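Local coordinates for MstE (Scytonema sp. PCC 10023, PDB 6SBF), which probably acts as a monodomain class II terpene cyclase, assembling polycyclic isoprenoid scaffolds of the merosterol type, at residues A[97-102]-A[131-136]; A[107-112]-A[145-150]; A[150-155]-A[171-176]; A[176-181]-A[209-214]. The protein carries 1 engineered substitution. All coordinates share one frame; numbering follows the deposited sequence.

The four contacts lie in an alpha6-alpha6 barrel, each joining a loop to a helix or to residues at its start: interaction 1 uses helix 128-138, interaction 2 helix 109-121, interaction 3 helix 152-158 and interaction 4 helix 177-183. Interactions 1 and 2 alternate along the chain; their centres lie about 9 Å apart, and they touch through probable hydrogen bonds from Trp99 to Asp108 and Thr112. Interactions 2, 3 and 4 come in series, with centres about 8 Å (2 to 3) and about 13 Å (3 to 4) apart, sharing Phe150 and then His176. Thr149 OG1 bonds to both His176 and Trp211, so interaction 2 is tied by hydrogen bonds to interactions 3 and 4. Interactions 1 and 4 do not touch.

Interaction 1. Residues A[97-102]-A[131-136]; sequences GEWGYN and QQARAA
Van der Waals contact dominates where Gly97, Glu98 and Trp99 press against Gln132, Ala133 and Ala136 of helix 128-138. The six-membered ring of Trp99 meets the helix obliquely, its CZ3 atom 3.5 Å from Ala133 CB. The same methyl also rests against Gly97 O, which in turn lies over the rim of one Trp99 ring face and accepts a hydrogen bond from Arg129. One helical turn on, Ala136 CB is 3.5 Å from Glu98 CG, alongside the extended glutamate chain. Gly97 has the most surface covered: with CG anti to the backbone N (chi1 -174°), Gln132 lays its amide flat over Gly97 CA, with CD 3.5 Å away. A side chain on Gly97 would run into this amide, and at backbone angles of 83°/7° a CB would press on the preceding carbonyl O. Gly97-Glu98-Trp99 matches only the Gly-X-Trp end of a QW motif of triterpene cyclases; the loop packs on a helix of the alpha6-alpha6 barrel. Were Gln132 cut back to an alanine, Gly97 CA would probably lose its cover and a gap would open between loop and helix. Polar contacts across the pair are sparse. Gln132 NE2 and Gly97 N are both donors and do not bond to each other. Glu98 OE1 is held by His140, while a water donates to Ala136 O at 2.9 Å; its link to Glu98 OE1 is too short to be trusted.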
loop_
_atom_site.group_PDB
_atom_site.type_symbol
_atom_site.label_atom_id
_atom_site.label_comp_id
_atom_site.label_asym_id
_atom_site.label_seq_id
_atom_site.Cartn_x
_atom_site.Cartn_y
_atom_site.Cartn_z
ATOM N N GLY A 97 2.027 5.142 21.346
ATOM C CA GLY A 97 1.136 4.071 20.925
ATOM C C GLY A 97 1.189 3.770 19.460
ATOM O O GLY A 97 0.398 2.925 18.995
ATOM N N GLU A 98 2.133 4.391 18.751
ATOM C CA GLU A 98 2.282 4.212 17.296
ATOM C C GLU A 98 2.973 2.877 17.005
ATOM O O GLU A 98 3.697 2.338 17.861
ATOM C CB GLU A 98 3.100 5.367 16.734
ATOM C CG GLU A 98 2.354 6.674 16.853
ATOM C CD GLU A 98 3.185 7.855 16.410
ATOM O OE1 GLU A 98 2.614 8.746 15.780
ATOM O OE2 GLU A 98 4.424 7.836 16.672
ATOM N N TRP A 99 2.797 2.403 15.783
ATOM C CA TRP A 99 3.626 1.364 15.216
ATOM C C TRP A 99 4.610 1.994 14.205
ATOM O O TRP A 99 4.357 3.113 13.761
ATOM C CB TRP A 99 2.752 0.294 14.618
ATOM C CG TRP A 99 1.950 -0.487 15.616
ATOM C CD1 TRP A 99 2.371 -1.551 16.328
ATOM C CD2 TRP A 99 0.572 -0.260 15.972
ATOM N NE1 TRP A 99 1.354 -2.030 17.136
ATOM C CE2 TRP A 99 0.237 -1.264 16.890
ATOM C CE3 TRP A 99 -0.399 0.645 15.600
ATOM C CZ2 TRP A 99 -1.040 -1.383 17.412
ATOM C CZ3 TRP A 99 -1.675 0.511 16.103
ATOM C CH2 TRP A 99 -1.980 -0.481 17.007
ATOM N N GLY A 100 5.666 1.252 13.852
ATOM C CA GLY A 100 6.651 1.720 12.890
ATOM C C GLY A 100 7.118 0.618 11.987
ATOM O O GLY A 100 6.572 -0.510 11.967
ATOM N N TYR A 101 8.147 0.888 11.204
ATOM C CA TYR A 101 8.630 -0.059 10.188
ATOM C C TYR A 101 8.936 -1.407 10.867
ATOM O O TYR A 101 8.585 -2.444 10.356
ATOM C CB TYR A 101 9.879 0.555 9.573
ATOM C CG TYR A 101 10.692 -0.298 8.650
ATOM C CD1 TYR A 101 10.306 -0.558 7.358
ATOM C CD2 TYR A 101 11.900 -0.849 9.090
ATOM C CE1 TYR A 101 11.069 -1.320 6.498
ATOM C CE2 TYR A 101 12.639 -1.640 8.230
ATOM C CZ TYR A 101 12.241 -1.904 6.948
ATOM O OH TYR A 101 13.023 -2.643 6.111
ATOM N N ASN A 102 9.641 -1.321 11.987
ATOM C CA ASN A 102 9.986 -2.501 12.797
ATOM C C ASN A 102 10.277 -1.989 14.218
ATOM O O ASN A 102 10.085 -0.812 14.545
ATOM C CB ASN A 102 11.159 -3.328 12.224
ATOM C CG ASN A 102 12.454 -2.551 12.180
ATOM O OD1 ASN A 102 12.606 -1.610 12.966
ATOM N ND2 ASN A 102 13.352 -3.016 11.297
ATOM N N GLN A 131 -7.504 3.183 20.126
ATOM C CA GLN A 131 -7.862 4.576 20.473
ATOM C C GLN A 131 -6.576 5.392 20.627
ATOM O O GLN A 131 -6.501 6.571 20.207
ATOM C CB GLN A 131 -8.668 4.605 21.782
ATOM C CG GLN A 131 -9.115 5.987 22.227
ATOM C CD GLN A 131 -10.082 5.940 23.391
ATOM O OE1 GLN A 131 -10.974 5.105 23.385
ATOM N NE2 GLN A 131 -9.911 6.852 24.338
ATOM N N GLN A 132 -5.599 4.831 21.338
ATOM C CA GLN A 132 -4.334 5.542 21.585
ATOM C C GLN A 132 -3.594 5.797 20.252
ATOM O O GLN A 132 -3.103 6.938 20.042
ATOM C CB GLN A 132 -3.440 4.699 22.498
ATOM C CG GLN A 132 -2.171 5.432 22.930
ATOM C CD GLN A 132 -1.128 4.557 23.600
ATOM O OE1 GLN A 132 -1.259 3.345 23.558
ATOM N NE2 GLN A 132 -0.068 5.181 24.117
ATOM N N ALA A 133 -3.560 4.823 19.385
ATOM C CA ALA A 133 -2.877 4.939 18.099
ATOM C C ALA A 133 -3.601 5.971 17.223
ATOM O O ALA A 133 -2.932 6.756 16.527
ATOM C CB ALA A 133 -2.729 3.584 17.463
ATOM N N ARG A 134 -4.936 5.955 17.217
ATOM C CA ARG A 134 -5.680 6.947 16.406
ATOM C C ARG A 134 -5.385 8.345 16.909
ATOM O O ARG A 134 -5.278 9.293 16.075
ATOM C CB ARG A 134 -7.191 6.733 16.466
ATOM C CG ARG A 134 -7.806 6.084 15.271
ATOM C CD ARG A 134 -9.310 6.132 15.224
ATOM N NE ARG A 134 -9.987 5.751 16.392
ATOM C CZ ARG A 134 -10.149 4.495 16.768
ATOM N NH1 ARG A 134 -10.733 4.362 17.914
ATOM N NH2 ARG A 134 -9.886 3.445 15.971
ATOM N N ALA A 135 -5.334 8.517 18.215
ATOM C CA ALA A 135 -4.983 9.826 18.808
ATOM C C ALA A 135 -3.590 10.272 18.330
ATOM O O ALA A 135 -3.432 11.421 17.925
ATOM C CB ALA A 135 -5.097 9.730 20.308
ATOM N N ALA A 136 -2.645 9.348 18.315
ATOM C CA ALA A 136 -1.292 9.637 17.883
ATOM C C ALA A 136 -1.319 10.056 16.415
ATOM O O ALA A 136 -0.539 10.955 16.040
ATOM C CB ALA A 136 -0.382 8.463 18.085
HETATM O O HOH W 1 2.170 10.776 17.077
#

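Interaction 2. Residues A[107-112]-A[145-150]; sequences GDADTT and GGIATF
Asp108 and Thr149 lie side by side and point the same way, with Asp108 CB 3.8 Å from Thr149 CG2. The methyl of Thr149 also sits over the rim of one face of the Phe150 ring. That ring reaches back to Asp108, its CE1 atom 3.6 Å from Asp108 CB in an oblique approach, while Gly107 O lies at the ring edge. With CG between the backbone N and the carbonyl carbon (chi1 78°), Asp108 folds its carboxylate over the start of helix 109-121 as an N-cap. Asp108 OD1 takes Thr111 N at 2.8 Å along a nearly straight bond from above the carboxylate plane, and a weak bond from Asp110 N; Thr111 OG1 donates to OD2 on the syn side. The run Asp108-Ala109-Asp110-Thr111 matches the Asp-X-Asp-Asp acid motif of class II cyclases except for a threonine in the last place; its first aspartate is itself the N-cap. Across the contact, Ala109 N donates to Thr149 O at 2.9 Å, in the carbonyl plane and on a lone pair. Ala109 CB approaches Ala148 O to 3.4 Å, with Ile147 CG1 a looser neighbour. Thr149 OG1 is bonded to His176 and Trp211. At the helix start, Thr112 N and Thr112 OG1 grip Asp108 O from opposite faces of its plane.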
loop_
_atom_site.group_PDB
_atom_site.type_symbol
_atom_site.label_atom_id
_atom_site.label_comp_id
_atom_site.label_asym_id
_atom_site.label_seq_id
_atom_site.Cartn_x
_atom_site.Cartn_y
_atom_site.Cartn_z
ATOM N N GLY A 107 7.790 5.482 15.714
ATOM C CA GLY A 107 6.461 5.369 15.121
ATOM C C GLY A 107 6.327 6.186 13.880
ATOM O O GLY A 107 7.064 7.181 13.673
ATOM N N ASP A 108 5.399 5.800 13.024
ATOM C CA ASP A 108 5.059 6.615 11.840
ATOM C C ASP A 108 3.583 6.451 11.524
ATOM O O ASP A 108 2.917 5.450 11.875
ATOM C CB ASP A 108 5.955 6.253 10.648
ATOM C CG ASP A 108 5.512 4.980 9.970
ATOM O OD1 ASP A 108 4.627 5.008 9.079
ATOM O OD2 ASP A 108 6.085 3.889 10.311
ATOM N N ALA A 109 3.048 7.445 10.864
ATOM C CA ALA A 109 1.614 7.538 10.568
ATOM C C ALA A 109 1.188 6.451 9.601
ATOM O O ALA A 109 0.024 6.039 9.660
ATOM C CB ALA A 109 1.250 8.889 10.016
ATOM N N ASP A 110 2.023 6.076 8.654
ATOM C CA ASP A 110 1.585 5.108 7.624
ATOM C C ASP A 110 1.392 3.752 8.273
ATOM O O ASP A 110 0.346 3.108 8.096
ATOM C CB ASP A 110 2.559 5.064 6.458
ATOM C CG ASP A 110 1.996 4.263 5.290
ATOM O OD1 ASP A 110 0.866 4.536 4.886
ATOM O OD2 ASP A 110 2.690 3.413 4.785
ATOM N N THR A 111 2.398 3.269 8.945
ATOM C CA THR A 111 2.322 1.987 9.619
ATOM C C THR A 111 1.113 2.009 10.558
ATOM O O THR A 111 0.361 1.005 10.605
ATOM C CB THR A 111 3.582 1.694 10.447
ATOM O OG1 THR A 111 4.711 1.724 9.557
ATOM C CG2 THR A 111 3.456 0.360 11.123
ATOM N N THR A 112 0.981 3.067 11.294
ATOM C CA THR A 112 -0.145 3.153 12.296
ATOM C C THR A 112 -1.487 3.070 11.597
ATOM O O THR A 112 -2.391 2.369 12.074
ATOM C CB THR A 112 0.044 4.393 13.190
ATOM O OG1 THR A 112 1.291 4.292 13.889
ATOM C CG2 THR A 112 -1.049 4.542 14.177
ATOM N N GLY A 145 -3.592 20.328 5.528
ATOM C CA GLY A 145 -4.741 19.404 5.611
ATOM C C GLY A 145 -4.452 17.934 5.371
ATOM O O GLY A 145 -5.488 17.145 5.416
ATOM N N GLY A 146 -3.202 17.591 5.055
ATOM C CA GLY A 146 -2.675 16.215 4.908
ATOM C C GLY A 146 -1.982 15.665 6.161
ATOM O O GLY A 146 -1.924 16.326 7.206
ATOM N N ILE A 147 -1.496 14.445 6.049
ATOM C CA ILE A 147 -0.793 13.822 7.160
ATOM C C ILE A 147 0.659 13.554 6.781
ATOM O O ILE A 147 0.947 13.122 5.641
ATOM C CB ILE A 147 -1.555 12.590 7.639
ATOM C CG1 ILE A 147 -1.171 12.246 9.059
ATOM C CG2 ILE A 147 -1.345 11.500 6.706
ATOM C CD1 ILE A 147 -2.250 11.484 9.769
ATOM N N ALA A 148 1.536 13.830 7.730
ATOM C CA ALA A 148 2.989 13.592 7.600
ATOM C C ALA A 148 3.336 12.188 8.131
ATOM O O ALA A 148 2.791 11.753 9.132
ATOM C CB ALA A 148 3.795 14.631 8.306
ATOM N N THR A 149 4.317 11.546 7.528
ATOM C CA THR A 149 4.758 10.205 7.951
ATOM C C THR A 149 5.400 10.287 9.333
ATOM O O THR A 149 5.073 9.478 10.235
ATOM C CB THR A 149 5.747 9.605 6.956
ATOM O OG1 THR A 149 5.108 9.413 5.695
ATOM C CG2 THR A 149 6.267 8.258 7.402
ATOM N N PHE A 150 6.357 11.176 9.510
ATOM C CA PHE A 150 7.196 11.227 10.714
ATOM C C PHE A 150 7.113 12.585 11.380
ATOM O O PHE A 150 6.989 13.620 10.716
ATOM C CB PHE A 150 8.660 11.074 10.333
ATOM C CG PHE A 150 9.054 9.710 9.852
ATOM C CD1 PHE A 150 8.976 8.606 10.687
ATOM C CD2 PHE A 150 9.504 9.523 8.557
ATOM C CE1 PHE A 150 9.360 7.365 10.238
ATOM C CE2 PHE A 150 9.854 8.266 8.104
ATOM C CZ PHE A 150 9.815 7.191 8.957
#

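Interaction 3. Residues A[150-155]-A[171-176]; sequences FAEESI and GWCGAH
Cys173 SG is driven into the start of helix 152-158, 3.4 Å from Glu152 CA, and Cys173 has the most surface covered by the other segment. With SG anti to its own carbonyl carbon (chi1 -57°), the sulfur also reaches Phe150 O at 3.5 Å and Ile155 CG2 at 3.9 Å. Cys173 CA makes a CA-H...O contact with the same Phe150 carbonyl. Trp172 and Cys173 are the two central residues of a type I beta turn from Gly171 to Gly174. The turn, which precedes helix 177-183 of the barrel in the chain, docks on the start of helix 152-158. It is held by His176, whose NE2 donates to Gly171 O at 2.8 Å in the ring plane, while Gly174 O stands over the centre of the imidazole. Trp172 crosses Ile155 at about a right angle, with Ile155 CG1 3.8 Å from Trp172 CE3; the indole N-H of Trp172 bonds to Pro314 O. Phe150 has Trp172 O at its ring edge, 3.8 Å from CD2, and Ile155 CD1 over the rim of one face. Phe150 N and Trp172 O are buried here without any hydrogen-bond partner, 3.7 Å from each other.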
loop_
_atom_site.group_PDB
_atom_site.type_symbol
_atom_site.label_atom_id
_atom_site.label_comp_id
_atom_site.label_asym_id
_atom_site.label_seq_id
_atom_site.Cartn_x
_atom_site.Cartn_y
_atom_site.Cartn_z
ATOM N N PHE A 150 6.357 11.176 9.510
ATOM C CA PHE A 150 7.196 11.227 10.714
ATOM C C PHE A 150 7.113 12.585 11.380
ATOM O O PHE A 150 6.989 13.620 10.716
ATOM C CB PHE A 150 8.660 11.074 10.333
ATOM C CG PHE A 150 9.054 9.710 9.852
ATOM C CD1 PHE A 150 8.976 8.606 10.687
ATOM C CD2 PHE A 150 9.504 9.523 8.557
ATOM C CE1 PHE A 150 9.360 7.365 10.238
ATOM C CE2 PHE A 150 9.854 8.266 8.104
ATOM C CZ PHE A 150 9.815 7.191 8.957
ATOM N N ALA A 151 7.260 12.597 12.693
ATOM C CA ALA A 151 7.600 13.776 13.495
ATOM C C ALA A 151 9.121 13.941 13.455
ATOM O O ALA A 151 9.864 12.935 13.650
ATOM C CB ALA A 151 7.123 13.586 14.902
ATOM N N GLU A 152 9.545 15.172 13.257
ATOM C CA GLU A 152 10.960 15.467 12.986
ATOM C C GLU A 152 11.878 14.924 14.087
ATOM O O GLU A 152 12.933 14.328 13.753
ATOM C CB GLU A 152 11.125 16.978 12.831
ATOM C CG GLU A 152 12.530 17.372 12.441
ATOM C CD GLU A 152 12.745 18.786 11.940
ATOM O OE1 GLU A 152 13.904 19.160 11.687
ATOM O OE2 GLU A 152 11.753 19.488 11.772
ATOM N N GLU A 153 11.563 15.186 15.341
ATOM C CA GLU A 153 12.524 14.873 16.429
ATOM C C GLU A 153 12.577 13.347 16.546
ATOM O O GLU A 153 13.689 12.821 16.763
ATOM C CB GLU A 153 12.147 15.645 17.697
ATOM C CG GLU A 153 12.415 17.156 17.554
ATOM C CD GLU A 153 13.766 17.629 16.989
ATOM O OE1 GLU A 153 13.759 18.522 16.112
ATOM O OE2 GLU A 153 14.834 17.136 17.434
ATOM N N SER A 154 11.482 12.646 16.252
ATOM C CA SER A 154 11.436 11.169 16.337
ATOM C C SER A 154 12.420 10.556 15.347
ATOM O O SER A 154 13.178 9.627 15.736
ATOM C CB SER A 154 10.065 10.644 16.143
ATOM O OG SER A 154 9.241 11.169 17.132
ATOM N N ILE A 155 12.346 10.965 14.099
ATOM C CA ILE A 155 13.150 10.338 13.012
ATOM C C ILE A 155 14.588 10.863 13.100
ATOM O O ILE A 155 15.500 10.094 12.847
ATOM C CB ILE A 155 12.463 10.510 11.637
ATOM C CG1 ILE A 155 13.216 9.704 10.557
ATOM C CG2 ILE A 155 12.267 11.979 11.202
ATOM C CD1 ILE A 155 13.285 8.227 10.804
ATOM N N GLY A 171 11.236 17.247 4.001
ATOM C CA GLY A 171 10.732 16.231 3.064
ATOM C C GLY A 171 10.074 15.075 3.804
ATOM O O GLY A 171 8.875 14.808 3.577
ATOM N N TRP A 172 10.824 14.449 4.700
ATOM C CA TRP A 172 10.292 13.277 5.421
ATOM C C TRP A 172 9.181 13.652 6.410
ATOM O O TRP A 172 8.435 12.739 6.810
ATOM C CB TRP A 172 11.432 12.614 6.165
ATOM C CG TRP A 172 12.392 11.885 5.303
ATOM C CD1 TRP A 172 12.398 11.773 3.943
ATOM C CD2 TRP A 172 13.564 11.206 5.767
ATOM N NE1 TRP A 172 13.485 11.042 3.545
ATOM C CE2 TRP A 172 14.200 10.664 4.641
ATOM C CE3 TRP A 172 14.074 10.971 7.029
ATOM C CZ2 TRP A 172 15.340 9.884 4.732
ATOM C CZ3 TRP A 172 15.217 10.223 7.113
ATOM C CH2 TRP A 172 15.850 9.697 5.988
ATOM N N CYS A 173 9.066 14.910 6.811
ATOM C CA CYS A 173 8.161 15.360 7.899
ATOM C C CYS A 173 7.068 16.283 7.357
ATOM O O CYS A 173 6.348 16.879 8.159
ATOM C CB CYS A 173 8.921 15.991 9.055
ATOM S SG CYS A 173 10.146 14.869 9.749
ATOM N N GLY A 174 6.916 16.354 6.056
ATOM C CA GLY A 174 5.799 17.076 5.435
ATOM C C GLY A 174 4.623 16.171 5.186
ATOM O O GLY A 174 4.737 14.941 5.210
ATOM N N ALA A 175 3.515 16.785 4.794
ATOM C CA ALA A 175 2.341 16.030 4.355
ATOM C C ALA A 175 2.711 15.155 3.168
ATOM O O ALA A 175 3.339 15.661 2.209
ATOM C CB ALA A 175 1.198 16.942 4.043
ATOM N N HIS A 176 2.256 13.920 3.167
ATOM C CA HIS A 176 2.537 12.917 2.118
ATOM C C HIS A 176 1.225 12.431 1.521
ATOM O O HIS A 176 0.343 12.000 2.274
ATOM C CB HIS A 176 3.322 11.758 2.703
ATOM C CG HIS A 176 4.662 12.182 3.164
ATOM N ND1 HIS A 176 5.284 11.688 4.298
ATOM C CD2 HIS A 176 5.526 13.082 2.615
ATOM C CE1 HIS A 176 6.488 12.266 4.406
ATOM N NE2 HIS A 176 6.675 13.130 3.368
#

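Interaction 4. Residues A[176-181]-A[209-214]; sequences HTCVSA and GYWWSD
The thiol sulfur of Cys178, SG, accepts two backbone N-H groups: Tyr210 N at 3.3 Å, and Trp211 N at 3.6 Å in a weak but nearly straight bond. It can do so because SG stands between the backbone N and carbonyl carbon of Cys178 (chi1 48°), facing the loop. Helix 177-183 of the alpha6-alpha6 barrel thereby grips the loop ahead of helix 215-229, within the squalene-hopene cyclase family region. Next to the sulfur, His176, Tyr210 and Trp211 form an aromatic cluster. The imidazole and phenol rings make an offset stack, centroids 4.0 Å apart and planes at 26°, with His176 NE2 over the centre of the Tyr210 ring. Trp211 turns its edge to the His176 face, both also held by Thr149, and Tyr210 CD2 lies over the centre of one Trp211 face. The Tyr210 hydroxyl is anchored on Asp318 O. With Tyr210 reduced to an alanine, His176 is likely to lose its stacking partner, Asp318 O this hydroxyl, and a gap to open over that Trp211 face. Gly209 CA lies 3.9 Å from Cys178 CB, where a CB would be tight. Cys178 CB lies in the plane of the Trp212 indole at its edge, 4.0 Å from Trp212 CD1.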
loop_
_atom_site.group_PDB
_atom_site.type_symbol
_atom_site.label_atom_id
_atom_site.label_comp_id
_atom_site.label_asym_id
_atom_site.label_seq_id
_atom_site.Cartn_x
_atom_site.Cartn_y
_atom_site.Cartn_z
ATOM N N HIS A 176 2.256 13.920 3.167
ATOM C CA HIS A 176 2.537 12.917 2.118
ATOM C C HIS A 176 1.225 12.431 1.521
ATOM O O HIS A 176 0.343 12.000 2.274
ATOM C CB HIS A 176 3.322 11.758 2.703
ATOM C CG HIS A 176 4.662 12.182 3.164
ATOM N ND1 HIS A 176 5.284 11.688 4.298
ATOM C CD2 HIS A 176 5.526 13.082 2.615
ATOM C CE1 HIS A 176 6.488 12.266 4.406
ATOM N NE2 HIS A 176 6.675 13.130 3.368
ATOM N N THR A 177 1.071 12.448 0.213
ATOM C CA THR A 177 -0.220 12.090 -0.374
ATOM C C THR A 177 -0.494 10.596 -0.264
ATOM O O THR A 177 -1.655 10.200 -0.052
ATOM C CB THR A 177 -0.245 12.619 -1.800
ATOM O OG1 THR A 177 0.049 14.037 -1.791
ATOM C CG2 THR A 177 -1.588 12.430 -2.451
ATOM N N CYS A 178 0.520 9.768 -0.387
ATOM C CA CYS A 178 0.416 8.309 -0.279
ATOM C C CYS A 178 -0.092 7.940 1.143
ATOM O O CYS A 178 -1.016 7.142 1.296
ATOM C CB CYS A 178 1.757 7.640 -0.580
ATOM S SG CYS A 178 3.195 8.361 0.271
ATOM N N VAL A 179 0.507 8.524 2.170
ATOM C CA VAL A 179 0.134 8.255 3.565
ATOM C C VAL A 179 -1.231 8.853 3.829
ATOM O O VAL A 179 -2.087 8.189 4.478
ATOM C CB VAL A 179 1.179 8.792 4.526
ATOM C CG1 VAL A 179 0.784 8.490 5.979
ATOM C CG2 VAL A 179 2.527 8.202 4.189
ATOM N N SER A 180 -1.539 10.037 3.344
ATOM C CA SER A 180 -2.851 10.665 3.523
ATOM C C SER A 180 -3.939 9.790 2.886
ATOM O O SER A 180 -5.012 9.584 3.496
ATOM C CB SER A 180 -2.836 12.063 2.915
ATOM O OG SER A 180 -1.926 12.919 3.576
ATOM N N ALA A 181 -3.710 9.242 1.709
ATOM C CA ALA A 181 -4.671 8.402 1.008
ATOM C C ALA A 181 -4.962 7.163 1.862
ATOM O O ALA A 181 -6.126 6.733 2.001
ATOM C CB ALA A 181 -4.171 8.035 -0.371
ATOM N N GLY A 209 2.536 9.875 -5.140
ATOM C CA GLY A 209 2.945 9.592 -3.769
ATOM C C GLY A 209 4.332 10.126 -3.433
ATOM O O GLY A 209 5.053 10.650 -4.290
ATOM N N TYR A 210 4.713 9.978 -2.193
ATOM C CA TYR A 210 6.009 10.395 -1.678
ATOM C C TYR A 210 6.969 9.205 -1.684
ATOM O O TYR A 210 8.027 9.253 -2.399
ATOM C CB TYR A 210 5.861 11.015 -0.285
ATOM C CG TYR A 210 7.159 11.620 0.197
ATOM C CD1 TYR A 210 7.521 12.897 -0.201
ATOM C CD2 TYR A 210 8.034 10.911 1.005
ATOM C CE1 TYR A 210 8.720 13.448 0.221
ATOM C CE2 TYR A 210 9.243 11.453 1.422
ATOM C CZ TYR A 210 9.584 12.721 1.009
ATOM O OH TYR A 210 10.789 13.238 1.390
ATOM N N TRP A 211 6.611 8.129 -0.987
ATOM C CA TRP A 211 7.546 6.993 -0.781
ATOM C C TRP A 211 7.524 5.963 -1.906
ATOM O O TRP A 211 8.315 5.041 -1.895
ATOM C CB TRP A 211 7.192 6.304 0.523
ATOM C CG TRP A 211 7.312 7.142 1.747
ATOM C CD1 TRP A 211 6.285 7.669 2.478
ATOM C CD2 TRP A 211 8.519 7.558 2.403
ATOM N NE1 TRP A 211 6.759 8.394 3.533
ATOM C CE2 TRP A 211 8.146 8.347 3.502
ATOM C CE3 TRP A 211 9.889 7.397 2.152
ATOM C CZ2 TRP A 211 9.067 8.930 4.356
ATOM C CZ3 TRP A 211 10.797 7.975 3.003
ATOM C CH2 TRP A 211 10.413 8.744 4.093
ATOM N N TRP A 212 6.597 6.033 -2.823
ATOM C CA TRP A 212 6.406 5.003 -3.844
ATOM C C TRP A 212 6.680 5.531 -5.219
ATOM O O TRP A 212 6.233 6.635 -5.567
ATOM C CB TRP A 212 4.963 4.478 -3.799
ATOM C CG TRP A 212 4.610 3.866 -2.477
ATOM C CD1 TRP A 212 4.054 4.528 -1.439
ATOM C CD2 TRP A 212 5.026 2.581 -1.967
ATOM N NE1 TRP A 212 3.990 3.744 -0.347
ATOM C CE2 TRP A 212 4.589 2.536 -0.645
ATOM C CE3 TRP A 212 5.697 1.495 -2.509
ATOM C CZ2 TRP A 212 4.778 1.408 0.143
ATOM C CZ3 TRP A 212 5.954 0.408 -1.718
ATOM C CH2 TRP A 212 5.436 0.343 -0.420
ATOM N N SER A 213 7.282 4.689 -6.031
ATOM C CA SER A 213 7.524 5.000 -7.447
ATOM C C SER A 213 6.207 4.950 -8.221
ATOM O O SER A 213 6.024 5.688 -9.203
ATOM C CB SER A 213 8.491 3.930 -8.005
ATOM O OG SER A 213 9.787 3.938 -7.440
ATOM N N ASP A 214 5.330 4.000 -7.856
ATOM C CA ASP A 214 4.183 3.671 -8.725
ATOM C C ASP A 214 2.970 4.491 -8.287
ATOM O O ASP A 214 2.341 4.199 -7.204
ATOM C CB ASP A 214 3.903 2.182 -8.658
ATOM C CG ASP A 214 5.049 1.353 -9.206
ATOM O OD1 ASP A 214 5.444 1.609 -10.361
ATOM O OD2 ASP A 214 5.554 0.457 -8.505
#